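Local coordinates for protein Lpg2148(MvcA) (Legionella pneumophila subsp. pneumophila str. Philadelphia 1, PDB 6K11) that probably acts as a deamidase-related effector of Legionella pneumophila that removes ubiquitin from the host enzyme UBE2N and so regulates its activity, at residues T113-T118 / S245-Y250; F6-K11 / T235-Q240; G103-N108 / V327-T332. One frame throughout, in Å; residues are numbered along the deposited sequence.

Contact 1: residues T113-T118 / S245-Y250; sequences TAPSST and SPRQFY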
loop_
_atom_site.group_PDB
_atom_site.type_symbol
_atom_site.label_atom_id
_atom_site.label_comp_id
_atom_site.label_asym_id
_atom_site.label_seq_id
_atom_site.Cartn_x
_atom_site.Cartn_y
_atom_site.Cartn_z
ATOM N N THR A 113 26.784 -6.810 -9.807
ATOM C CA THR A 113 26.325 -8.185 -9.638
ATOM C C THR A 113 26.391 -8.903 -10.977
ATOM O O THR A 113 25.968 -8.356 -12.001
ATOM C CB THR A 113 24.899 -8.238 -9.075
ATOM O OG1 THR A 113 24.027 -7.451 -9.897
ATOM C CG2 THR A 113 24.869 -7.692 -7.655
ATOM N N ALA A 114 26.913 -10.120 -10.965
ATOM C CA ALA A 114 27.095 -10.887 -12.192
ATOM C C ALA A 114 25.748 -11.330 -12.741
ATOM O O ALA A 114 25.084 -12.161 -12.107
ATOM C CB ALA A 114 27.984 -12.102 -11.931
ATOM N N PRO A 115 25.313 -10.825 -13.900
ATOM C CA PRO A 115 23.975 -11.187 -14.409
ATOM C C PRO A 115 23.786 -12.678 -14.624
ATOM O O PRO A 115 22.660 -13.181 -14.500
ATOM C CB PRO A 115 23.882 -10.415 -15.735
ATOM C CG PRO A 115 25.294 -10.063 -16.089
ATOM C CD PRO A 115 26.020 -9.894 -14.796
ATOM N N SER A 116 24.856 -13.406 -14.940
ATOM C CA SER A 116 24.758 -14.845 -15.142
ATOM C C SER A 116 24.806 -15.626 -13.836
ATOM O O SER A 116 24.464 -16.816 -13.820
ATOM C CB SER A 116 25.886 -15.303 -16.067
ATOM O OG SER A 116 27.062 -14.548 -15.810
ATOM N N SER A 117 25.193 -14.986 -12.738
ATOM C CA SER A 117 25.478 -15.700 -11.503
ATOM C C SER A 117 24.529 -15.371 -10.358
ATOM O O SER A 117 24.722 -15.889 -9.250
ATOM C CB SER A 117 26.921 -15.416 -11.067
ATOM O OG SER A 117 27.302 -16.253 -9.990
ATOM N N THR A 118 23.511 -14.539 -10.574
ATOM C CA THR A 118 22.698 -14.080 -9.456
ATOM C C THR A 118 21.236 -13.912 -9.861
ATOM O O THR A 118 20.916 -13.616 -11.018
ATOM C CB THR A 118 23.252 -12.763 -8.890
ATOM O OG1 THR A 118 22.660 -12.504 -7.611
ATOM C CG2 THR A 118 22.963 -11.606 -9.824
ATOM N N SER A 245 23.335 -13.570 -22.614
ATOM C CA SER A 245 22.028 -12.998 -22.903
ATOM C C SER A 245 21.795 -11.731 -22.080
ATOM O O SER A 245 22.303 -11.607 -20.963
ATOM C CB SER A 245 20.933 -14.021 -22.619
ATOM O OG SER A 245 21.067 -15.151 -23.467
ATOM N N PRO A 246 21.034 -10.774 -22.614
ATOM C CA PRO A 246 20.827 -9.514 -21.890
ATOM C C PRO A 246 19.979 -9.713 -20.638
ATOM O O PRO A 246 19.049 -10.523 -20.609
ATOM C CB PRO A 246 20.113 -8.626 -22.917
ATOM C CG PRO A 246 19.433 -9.588 -23.840
ATOM C CD PRO A 246 20.352 -10.781 -23.922
ATOM N N ARG A 247 20.319 -8.962 -19.594
ATOM C CA ARG A 247 19.595 -9.055 -18.333
ATOM C C ARG A 247 18.201 -8.452 -18.479
ATOM O O ARG A 247 18.020 -7.422 -19.138
ATOM C CB ARG A 247 20.390 -8.351 -17.238
ATOM C CG ARG A 247 19.599 -7.908 -16.035
ATOM C CD ARG A 247 20.530 -7.295 -15.011
ATOM N NE ARG A 247 21.078 -8.299 -14.103
ATOM C CZ ARG A 247 22.010 -8.047 -13.186
ATOM N NH1 ARG A 247 22.509 -6.822 -13.065
ATOM N NH2 ARG A 247 22.443 -9.016 -12.395
ATOM N N GLN A 248 17.203 -9.122 -17.890
ATOM C CA GLN A 248 15.803 -8.719 -17.989
ATOM C C GLN A 248 15.216 -8.596 -16.591
ATOM O O GLN A 248 15.609 -9.323 -15.677
ATOM C CB GLN A 248 14.964 -9.724 -18.807
ATOM C CG GLN A 248 15.573 -10.134 -20.138
ATOM C CD GLN A 248 15.386 -9.086 -21.211
ATOM O OE1 GLN A 248 14.675 -8.096 -21.016
ATOM N NE2 GLN A 248 16.022 -9.298 -22.362
ATOM N N PHE A 249 14.275 -7.664 -16.430
ATOM C CA PHE A 249 13.579 -7.455 -15.165
ATOM C C PHE A 249 12.082 -7.610 -15.375
ATOM O O PHE A 249 11.568 -7.375 -16.475
ATOM C CB PHE A 249 13.854 -6.066 -14.578
ATOM C CG PHE A 249 12.955 -4.968 -15.130
ATOM C CD1 PHE A 249 13.235 -4.369 -16.353
ATOM C CD2 PHE A 249 11.842 -4.520 -14.410
ATOM C CE1 PHE A 249 12.422 -3.365 -16.865
ATOM C CE2 PHE A 249 11.022 -3.514 -14.923
ATOM C CZ PHE A 249 11.325 -2.926 -16.150
ATOM N N TYR A 250 11.380 -8.006 -14.314
ATOM C CA TYR A 250 9.928 -8.178 -14.390
ATOM C C TYR A 250 9.294 -7.525 -13.175
ATOM O O TYR A 250 9.580 -7.945 -12.037
ATOM C CB TYR A 250 9.550 -9.657 -14.481
ATOM C CG TYR A 250 10.150 -10.295 -15.710
ATOM C CD1 TYR A 250 9.511 -10.213 -16.944
ATOM C CD2 TYR A 250 11.388 -10.917 -15.649
ATOM C CE1 TYR A 250 10.083 -10.779 -18.083
ATOM C CE2 TYR A 250 11.965 -11.482 -16.779
ATOM C CZ TYR A 250 11.308 -11.410 -17.989
ATOM O OH TYR A 250 11.882 -11.969 -19.110
HETATM O O HOH W 1 20.645 -11.242 -14.418
HETATM O O HOH W 2 20.210 -10.924 -11.398
#

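Contact 2: residues F6-K11 / T235-Q240; sequences FMVHKK and TIYIPQ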
loop_
_atom_site.group_PDB
_atom_site.type_symbol
_atom_site.label_atom_id
_atom_site.label_comp_id
_atom_site.label_asym_id
_atom_site.label_seq_id
_atom_site.Cartn_x
_atom_site.Cartn_y
_atom_site.Cartn_z
ATOM N N PHE A 6 14.953 -18.087 -14.166
ATOM C CA PHE A 6 13.851 -17.703 -15.043
ATOM C C PHE A 6 12.651 -18.630 -14.887
ATOM O O PHE A 6 11.504 -18.190 -15.049
ATOM C CB PHE A 6 14.288 -17.679 -16.505
ATOM C CG PHE A 6 13.173 -17.305 -17.435
ATOM C CD1 PHE A 6 12.878 -15.974 -17.677
ATOM C CD2 PHE A 6 12.380 -18.283 -18.026
ATOM C CE1 PHE A 6 11.841 -15.632 -18.515
ATOM C CE2 PHE A 6 11.333 -17.941 -18.858
ATOM C CZ PHE A 6 11.071 -16.615 -19.109
ATOM N N MET A 7 12.893 -19.911 -14.590
ATOM C CA MET A 7 11.789 -20.838 -14.357
ATOM C C MET A 7 10.912 -20.372 -13.198
ATOM O O MET A 7 9.691 -20.580 -13.212
ATOM C CB MET A 7 12.328 -22.250 -14.088
ATOM C CG MET A 7 12.897 -22.978 -15.304
ATOM S SD MET A 7 11.681 -23.352 -16.595
ATOM C CE MET A 7 11.866 -21.991 -17.709
ATOM N N VAL A 8 11.525 -19.754 -12.181
ATOM C CA VAL A 8 10.770 -19.158 -11.077
ATOM C C VAL A 8 9.779 -18.129 -11.608
ATOM O O VAL A 8 8.607 -18.116 -11.217
ATOM C CB VAL A 8 11.730 -18.524 -10.054
ATOM C CG1 VAL A 8 10.967 -17.670 -9.024
ATOM C CG2 VAL A 8 12.574 -19.595 -9.356
ATOM N N HIS A 9 10.237 -17.240 -12.496
ATOM C CA HIS A 9 9.327 -16.228 -13.037
ATOM C C HIS A 9 8.222 -16.872 -13.868
ATOM O O HIS A 9 7.042 -16.513 -13.748
ATOM C CB HIS A 9 10.095 -15.203 -13.878
ATOM C CG HIS A 9 9.210 -14.396 -14.783
ATOM N ND1 HIS A 9 8.429 -13.351 -14.324
ATOM C CD2 HIS A 9 8.954 -14.500 -16.111
ATOM C CE1 HIS A 9 7.738 -12.846 -15.332
ATOM N NE2 HIS A 9 8.046 -13.516 -16.428
ATOM N N LYS A 10 8.587 -17.823 -14.739
ATOM C CA LYS A 10 7.595 -18.436 -15.614
ATOM C C LYS A 10 6.516 -19.140 -14.802
ATOM O O LYS A 10 5.323 -19.060 -15.128
ATOM C CB LYS A 10 8.290 -19.417 -16.564
ATOM C CG LYS A 10 7.374 -20.252 -17.426
ATOM C CD LYS A 10 8.225 -21.010 -18.455
ATOM C CE LYS A 10 7.376 -21.742 -19.483
ATOM N NZ LYS A 10 8.238 -22.672 -20.282
ATOM N N LYS A 11 6.915 -19.830 -13.743
ATOM C CA LYS A 11 5.974 -20.616 -12.955
ATOM C C LYS A 11 5.118 -19.727 -12.068
ATOM O O LYS A 11 3.910 -19.952 -11.947
ATOM C CB LYS A 11 6.739 -21.647 -12.120
ATOM C CG LYS A 11 5.969 -22.311 -10.997
ATOM C CD LYS A 11 6.628 -23.656 -10.632
ATOM C CE LYS A 11 5.689 -24.546 -9.806
ATOM N NZ LYS A 11 5.672 -25.963 -10.213
ATOM N N THR A 235 7.213 -5.263 -6.492
ATOM C CA THR A 235 8.484 -5.950 -6.518
ATOM C C THR A 235 8.965 -6.037 -7.957
ATOM O O THR A 235 8.193 -5.909 -8.914
ATOM C CB THR A 235 8.385 -7.358 -5.887
ATOM O OG1 THR A 235 7.310 -8.090 -6.507
ATOM C CG2 THR A 235 8.119 -7.257 -4.395
ATOM N N ILE A 236 10.267 -6.241 -8.097
ATOM C CA ILE A 236 10.887 -6.496 -9.384
ATOM C C ILE A 236 11.803 -7.691 -9.192
ATOM O O ILE A 236 12.550 -7.754 -8.207
ATOM C CB ILE A 236 11.668 -5.277 -9.910
ATOM C CG1 ILE A 236 10.695 -4.209 -10.448
ATOM C CG2 ILE A 236 12.638 -5.705 -11.024
ATOM C CD1 ILE A 236 11.391 -2.977 -10.974
ATOM N N TYR A 237 11.740 -8.637 -10.123
ATOM C CA TYR A 237 12.555 -9.845 -10.066
ATOM C C TYR A 237 13.483 -9.849 -11.273
ATOM O O TYR A 237 13.037 -9.654 -12.408
ATOM C CB TYR A 237 11.669 -11.094 -10.041
ATOM C CG TYR A 237 12.417 -12.413 -10.063
ATOM C CD1 TYR A 237 13.378 -12.721 -9.095
ATOM C CD2 TYR A 237 12.148 -13.355 -11.051
ATOM C CE1 TYR A 237 14.057 -13.947 -9.115
ATOM C CE2 TYR A 237 12.819 -14.576 -11.079
ATOM C CZ TYR A 237 13.777 -14.859 -10.112
ATOM O OH TYR A 237 14.444 -16.071 -10.153
ATOM N N ILE A 238 14.770 -10.041 -11.026
ATOM C CA ILE A 238 15.777 -10.065 -12.077
ATOM C C ILE A 238 16.461 -11.429 -12.051
ATOM O O ILE A 238 17.386 -11.658 -11.269
ATOM C CB ILE A 238 16.798 -8.926 -11.913
ATOM C CG1 ILE A 238 16.080 -7.578 -11.827
ATOM C CG2 ILE A 238 17.776 -8.926 -13.098
ATOM C CD1 ILE A 238 16.887 -6.491 -11.132
ATOM N N PRO A 239 16.007 -12.370 -12.874
ATOM C CA PRO A 239 16.585 -13.714 -12.860
ATOM C C PRO A 239 17.928 -13.754 -13.581
ATOM O O PRO A 239 18.241 -12.922 -14.437
ATOM C CB PRO A 239 15.541 -14.560 -13.600
ATOM C CG PRO A 239 14.858 -13.584 -14.526
ATOM C CD PRO A 239 14.861 -12.263 -13.797
ATOM N N GLN A 240 18.727 -14.757 -13.210
ATOM C CA GLN A 240 20.029 -14.944 -13.834
ATOM C C GLN A 240 19.884 -15.174 -15.333
ATOM O O GLN A 240 18.919 -15.785 -15.808
ATOM C CB GLN A 240 20.755 -16.130 -13.199
ATOM C CG GLN A 240 20.028 -17.436 -13.422
ATOM C CD GLN A 240 20.631 -18.595 -12.655
ATOM O OE1 GLN A 240 19.912 -19.351 -11.981
ATOM N NE2 GLN A 240 21.955 -18.749 -12.753
#

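Contact 3: residues G103-N108 / V327-T332; sequences GDNLKN and VKFKIT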
loop_
_atom_site.group_PDB
_atom_site.type_symbol
_atom_site.label_atom_id
_atom_site.label_comp_id
_atom_site.label_asym_id
_atom_site.label_seq_id
_atom_site.Cartn_x
_atom_site.Cartn_y
_atom_site.Cartn_z
ATOM N N GLY A 103 18.811 7.643 -9.345
ATOM C CA GLY A 103 18.748 6.202 -9.266
ATOM C C GLY A 103 20.089 5.507 -9.245
ATOM O O GLY A 103 20.131 4.275 -9.344
ATOM N N ASP A 104 21.187 6.259 -9.099
ATOM C CA ASP A 104 22.519 5.675 -9.233
ATOM C C ASP A 104 22.772 4.596 -8.196
ATOM O O ASP A 104 23.421 3.587 -8.496
ATOM C CB ASP A 104 23.594 6.757 -9.119
ATOM C CG ASP A 104 23.474 7.808 -10.192
ATOM O OD1 ASP A 104 23.554 7.448 -11.387
ATOM O OD2 ASP A 104 23.309 8.994 -9.834
ATOM N N ASN A 105 22.289 4.789 -6.965
ATOM C CA ASN A 105 22.637 3.838 -5.915
ATOM C C ASN A 105 22.070 2.455 -6.217
ATOM O O ASN A 105 22.737 1.440 -5.983
ATOM C CB ASN A 105 22.186 4.346 -4.544
ATOM C CG ASN A 105 20.718 4.718 -4.487
ATOM O OD1 ASN A 105 20.052 4.881 -5.509
ATOM N ND2 ASN A 105 20.205 4.861 -3.268
ATOM N N LEU A 106 20.858 2.396 -6.775
ATOM C CA LEU A 106 20.303 1.114 -7.200
ATOM C C LEU A 106 20.964 0.621 -8.482
ATOM O O LEU A 106 21.258 -0.572 -8.612
ATOM C CB LEU A 106 18.783 1.227 -7.386
ATOM C CG LEU A 106 18.068 -0.033 -7.897
ATOM C CD1 LEU A 106 18.372 -1.242 -7.009
ATOM C CD2 LEU A 106 16.552 0.208 -8.009
ATOM N N LYS A 107 21.219 1.522 -9.432
ATOM C CA LYS A 107 21.876 1.113 -10.668
ATOM C C LYS A 107 23.241 0.500 -10.389
ATOM O O LYS A 107 23.578 -0.556 -10.937
ATOM C CB LYS A 107 21.999 2.305 -11.618
ATOM C CG LYS A 107 20.665 2.743 -12.236
ATOM C CD LYS A 107 20.835 3.230 -13.668
ATOM C CE LYS A 107 20.368 4.659 -13.834
ATOM N NZ LYS A 107 20.663 5.133 -15.220
ATOM N N ASN A 108 24.027 1.123 -9.508
ATOM C CA ASN A 108 25.377 0.626 -9.262
ATOM C C ASN A 108 25.367 -0.692 -8.499
ATOM O O ASN A 108 26.269 -1.516 -8.689
ATOM C CB ASN A 108 26.200 1.683 -8.525
ATOM C CG ASN A 108 26.506 2.888 -9.404
ATOM O OD1 ASN A 108 26.560 2.774 -10.631
ATOM N ND2 ASN A 108 26.686 4.051 -8.784
ATOM N N VAL A 327 10.643 7.348 -3.529
ATOM C CA VAL A 327 10.816 5.937 -3.849
ATOM C C VAL A 327 11.914 5.385 -2.952
ATOM O O VAL A 327 12.999 5.971 -2.865
ATOM C CB VAL A 327 11.180 5.734 -5.332
ATOM C CG1 VAL A 327 11.204 4.253 -5.681
ATOM C CG2 VAL A 327 10.221 6.507 -6.245
ATOM N N LYS A 328 11.635 4.261 -2.294
ATOM C CA LYS A 328 12.626 3.552 -1.499
ATOM C C LYS A 328 12.574 2.080 -1.874
ATOM O O LYS A 328 11.561 1.588 -2.379
ATOM C CB LYS A 328 12.407 3.736 0.015
ATOM C CG LYS A 328 10.994 3.496 0.489
ATOM C CD LYS A 328 10.726 4.066 1.905
ATOM C CE LYS A 328 9.439 3.457 2.469
ATOM N NZ LYS A 328 8.838 4.169 3.622
ATOM N N PHE A 329 13.680 1.380 -1.619
ATOM C CA PHE A 329 13.843 0.021 -2.106
ATOM C C PHE A 329 14.718 -0.769 -1.146
ATOM O O PHE A 329 15.491 -0.213 -0.359
ATOM C CB PHE A 329 14.473 -0.005 -3.504
ATOM C CG PHE A 329 15.919 0.395 -3.503
ATOM C CD1 PHE A 329 16.921 -0.557 -3.343
ATOM C CD2 PHE A 329 16.280 1.728 -3.623
ATOM C CE1 PHE A 329 18.257 -0.193 -3.317
ATOM C CE2 PHE A 329 17.617 2.104 -3.603
ATOM C CZ PHE A 329 18.608 1.139 -3.443
ATOM N N LYS A 330 14.591 -2.084 -1.243
ATOM C CA LYS A 330 15.470 -3.014 -0.560
ATOM C C LYS A 330 15.626 -4.224 -1.468
ATOM O O LYS A 330 14.727 -4.546 -2.255
ATOM C CB LYS A 330 14.918 -3.399 0.811
ATOM C CG LYS A 330 13.580 -4.099 0.761
ATOM C CD LYS A 330 13.277 -4.709 2.119
ATOM C CE LYS A 330 11.975 -4.249 2.689
ATOM N NZ LYS A 330 11.944 -4.341 4.180
ATOM N N ILE A 331 16.779 -4.881 -1.381
ATOM C CA ILE A 331 17.141 -5.878 -2.374
ATOM C C ILE A 331 17.760 -7.089 -1.689
ATOM O O ILE A 331 18.427 -6.972 -0.658
ATOM C CB ILE A 331 18.087 -5.258 -3.435
ATOM C CG1 ILE A 331 18.418 -6.269 -4.530
ATOM C CG2 ILE A 331 19.342 -4.684 -2.772
ATOM C CD1 ILE A 331 19.135 -5.676 -5.729
ATOM N N THR A 332 17.520 -8.265 -2.266
ATOM C CA THR A 332 18.091 -9.497 -1.748
ATOM C C THR A 332 18.307 -10.468 -2.896
ATOM O O THR A 332 17.703 -10.351 -3.970
ATOM C CB THR A 332 17.195 -10.130 -0.673
ATOM O OG1 THR A 332 17.783 -11.359 -0.235
ATOM C CG2 THR A 332 15.797 -10.424 -1.245
#

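Contact 1: residues T113-T118 / S245-Y250
Arg247 lays its guanidinium against Pro115, whose CB sits 3.6 Å above the plane, offset toward the rim. The proline ring is compact and apolar, which suits it to one face of a flat cation whose edges take polar partners. A bend at chi3 (-88°) turns the otherwise extended arginine chain and brings NH2 to within 3.3 Å of Pro115 CA. At the edge, NH2 makes a weak hydrogen bond of 3.3 Å to Thr113 OG1, and Thr118 CG2 also meets NH2 there. Two waters bridge the loops: one accepts from Arg247 NE at 3.0 Å, in the guanidinium plane, and also bonds Pro115 O, while the other takes a weak bond from NH2 and lies 2.8 Å from Thr118 O. The stronger anchor lies outside: Arg247 NH1 and the Thr113 hydroxyl both bond Leu110 O, near the C-terminal end of helix 104-111. Last-turn carbonyls point along the axis past the helix end, where the dipole would probably favour a cation. The 113-118 loop is folded by Ser117 N to Ala114 O, 2.9 Å, with Pro115 and Ser116 at the corners: a type I beta turn leading into strand 120-129, clasped by Arg247.

Contact 2: residues F6-K11 / T235-Q240
Tyr237 reaches out from its strand to meet Val8 and His9 on the N-terminal helix. Its CB starts the side chain toward the helix, and CG stands anti to the backbone N (chi1 177°), which extends the ring straight across the interface. Along one edge, CD2 and CE2 both lie 4.0 Å from His9 CB, which sits in the plane of the ring; CE2 also comes close to His9 N. Farther out, CZ touches Val8 CG1 at 4.1 Å, an oblique apolar contact. At the tip, OH lies 3.7 Å from Val8 CB, and the polar need of this buried hydroxyl is met by a hydrogen bond to Gly5 O in the first turn of the same helix. A tyrosine fits here because one residue supplies both a broad apolar ring and a polar end long enough to find a backbone carbonyl.

One face of the ring is covered from within its own segment, with Pro239 N 4.2 Å above its centre. Pro239 in turn presses its CB to 3.6 Å from Phe6 N and brings CG up to the edge of the Phe6 ring, 4.4 Å from CD1. Branched Val8 is compact enough to pack across the hydroxyl end of the phenol, while of its side chain His9 lends CB: its imidazole leads away to stack on Tyr250, with ND1 bonded to Tyr252 OH.

The start of helix 4-19 therefore lies against the end of strand 228-238 and the loop that follows it. Strand 250-252 borders the site through Tyr250 and Tyr252, and helix 336-351 touches Val8 through Ala339 and Leu340.

Contact 3: residues G103-N108 / V327-T332
Phe329 projects from its strand toward the helix and offers one face to Leu106. The leucine has CG anti to its own N, and a chi2 of 55° then swings CD1 over the ring. CB rests 3.9 Å above the ring plane near the rim, and CD1 makes a CH-pi contact over the face, 4.2 Å from the centroid. The two side chains slide past each other in opposite directions: CB lies over the CZ and CE2 end, and CD1 over CE1 and CD1.

This is helix-on-sheet packing: helix 104-111 lies over one face of the five-stranded antiparallel sheet, and Phe124 of strand 120-129 touches both Leu106 and Phe329. Large apolar residues suit this buried layer.

Asn105 meets the same ring at its edge. With chi1 at 54°, its CG is tucked between the backbone N and carbonyl carbon, which brings ND2 to 3.8 Å from Phe329 CE2, with amide and ring planes 85° apart. Asparagine suits the place because its amide both gives and takes, and hydrogen bonds with the nearby 98-100 backbone fix its rotation: ND2 gives to Ala98 O, OD1 takes from Ser100 N, and Leu106 N adds a weak bond to OD1.

In the fold
From the N terminus, residues 6-11 come first, then 103-108 and 113-118, and the chain returns through 235-240, 245-250 and 327-332. Contact 2 closes first, when strand 228-238 comes back to the opening helix; contact 1 closes next, and contact 3 last. Contact 1 thus lies wholly within the span of contact 3, whereas contact 2 crosses both. All three loops take in the MvcA insertion region, roughly residues 132-226. Contacts 1 and 2 touch, notably where Tyr250 O and Tyr237 N are 3.0 Å apart in a probable hydrogen bond. Contacts 2 and 3 bring separate helices to the same antiparallel sheet, and contact 1 joins two surface loops beside it.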